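Local structure of protein DJ-1 homolog D (Arabidopsis thaliana, 4OGG) at residues C[288-291]-C[292-295]. The protein belongs to the DJ-1/PfpI family and carries two tandem domains of that family in one chain, each built on a mixed beta-sheet flanked by helices. Sequence-based numbering, arbitrary orientation.
Sequences ALNE and HVLN
Asn-290 and Val-293 meet in a local N-cap contact, where the short loop after helix 283-287 turns into helix 291-302 in the second DJ-1/PfpI unit of the chain. The cap is identified by its bonds: Asn-290 OD1 accepts from Val-293 N at 3.0 Å with an N-H...O angle of 144°, and takes a weaker, more bent bond from His-292 N at 2.7 Å. Val-293 N does not meet the amide oxygen in its plane but lies above it, 36° out. With chi1 near 180° (-173°) the Asn-290 amide swings beside the carbonyl carbon, and its chi2 turns OD1 to the first helical N-H groups. OD1 thus offers both an acceptor, mainly to Val-293 N, which is shared weakly with Asn-290 O; for His-292 N it is only poorly aligned.

The backbone continues the pattern. Asn-290 O receives Leu-294 N at 3.1 Å, the opening bond of the helix, and Glu-291 O receives Asn-295 N at 3.0 Å.

The side chains of Asn-290 and Val-293 cross at about a right angle, the aliphatic CB of Asn-290 lying 3.6 Å from Val-293 CG2, and both residues touch Pro-230. On the inner side Val-293 reaches Ile-316 while Ala-288 and Leu-294 pack on Ala-319, so the capped turn rests against helix 314-320.

Glu-291, by contrast, is exposed. Its chain bends at chi2, so that the Glu-291 and Leu-294 side chains cross at an oblique angle, with Glu-291 OE2 3.7 Å from Leu-294 CD1. Both methyls of that leucine lie close to the carbonyl oxygen of Ala-288, Leu-294 CD2 at 3.6 Å from Ala-288 O.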
loop_
_atom_site.group_PDB
_atom_site.type_symbol
_atom_site.label_atom_id
_atom_site.label_comp_id
_atom_site.label_asym_id
_atom_site.label_seq_id
_atom_site.Cartn_x
_atom_site.Cartn_y
_atom_site.Cartn_z
ATOM N N ALA C 288 16.069 -10.439 -20.721
ATOM C CA ALA C 288 16.209 -10.622 -22.159
ATOM C C ALA C 288 17.339 -9.767 -22.737
ATOM O O ALA C 288 17.757 -9.972 -23.876
ATOM C CB ALA C 288 14.894 -10.288 -22.852
ATOM N N LEU C 289 17.825 -8.811 -21.950
ATOM C CA LEU C 289 18.907 -7.933 -22.390
ATOM C C LEU C 289 20.266 -8.498 -21.987
ATOM O O LEU C 289 21.301 -8.080 -22.507
ATOM C CB LEU C 289 18.746 -6.535 -21.784
ATOM C CG LEU C 289 17.445 -5.788 -22.092
ATOM C CD1 LEU C 289 17.471 -4.414 -21.431
ATOM C CD2 LEU C 289 17.269 -5.654 -23.596
ATOM N N ASN C 290 20.253 -9.450 -21.058
ATOM C CA ASN C 290 21.478 -10.074 -20.568
ATOM C C ASN C 290 21.980 -11.162 -21.520
ATOM O O ASN C 290 21.368 -12.220 -21.646
ATOM C CB ASN C 290 21.228 -10.669 -19.179
ATOM C CG ASN C 290 22.491 -11.196 -18.535
ATOM O OD1 ASN C 290 23.159 -12.074 -19.080
ATOM N ND2 ASN C 290 22.827 -10.660 -17.366
ATOM N N GLU C 291 23.102 -10.894 -22.184
ATOM C CA GLU C 291 23.685 -11.843 -23.131
ATOM C C GLU C 291 23.966 -13.214 -22.519
ATOM O O GLU C 291 23.820 -14.238 -23.186
ATOM C CB GLU C 291 24.980 -11.275 -23.721
ATOM C CG GLU C 291 24.777 -10.062 -24.612
ATOM C CD GLU C 291 23.835 -10.344 -25.768
ATOM O OE1 GLU C 291 24.080 -11.318 -26.511
ATOM O OE2 GLU C 291 22.853 -9.590 -25.936
ATOM N N HIS C 292 24.373 -13.233 -21.256
ATOM C CA HIS C 292 24.664 -14.494 -20.584
ATOM C C HIS C 292 23.398 -15.329 -20.452
ATOM O O HIS C 292 23.435 -16.554 -20.561
ATOM C CB HIS C 292 25.273 -14.227 -19.206
ATOM C CG HIS C 292 26.578 -13.493 -19.257
ATOM N ND1 HIS C 292 27.256 -13.101 -18.123
ATOM C CD2 HIS C 292 27.329 -13.080 -20.306
ATOM C CE1 HIS C 292 28.367 -12.475 -18.471
ATOM N NE2 HIS C 292 28.435 -12.449 -19.790
ATOM N N VAL C 293 22.272 -14.658 -20.224
ATOM C CA VAL C 293 20.994 -15.344 -20.093
ATOM C C VAL C 293 20.584 -15.928 -21.439
ATOM O O VAL C 293 20.109 -17.061 -21.518
ATOM C CB VAL C 293 19.887 -14.377 -19.611
ATOM C CG1 VAL C 293 18.524 -15.049 -19.708
ATOM C CG2 VAL C 293 20.162 -13.950 -18.180
ATOM N N LEU C 294 20.771 -15.148 -22.499
ATOM C CA LEU C 294 20.419 -15.597 -23.836
ATOM C C LEU C 294 21.243 -16.822 -24.227
ATOM O O LEU C 294 20.742 -17.734 -24.884
ATOM C CB LEU C 294 20.643 -14.469 -24.847
ATOM C CG LEU C 294 19.852 -13.180 -24.597
ATOM C CD1 LEU C 294 20.167 -12.169 -25.686
ATOM C CD2 LEU C 294 18.365 -13.485 -24.571
ATOM N N ASN C 295 22.506 -16.835 -23.814
ATOM C CA ASN C 295 23.406 -17.946 -24.116
ATOM C C ASN C 295 22.896 -19.246 -23.499
ATOM O O ASN C 295 22.960 -20.307 -24.122
ATOM C CB ASN C 295 24.814 -17.644 -23.592
ATOM C CG ASN C 295 25.542 -16.604 -24.427
ATOM O OD1 ASN C 295 26.577 -16.078 -24.015
ATOM N ND2 ASN C 295 25.012 -16.313 -25.609
#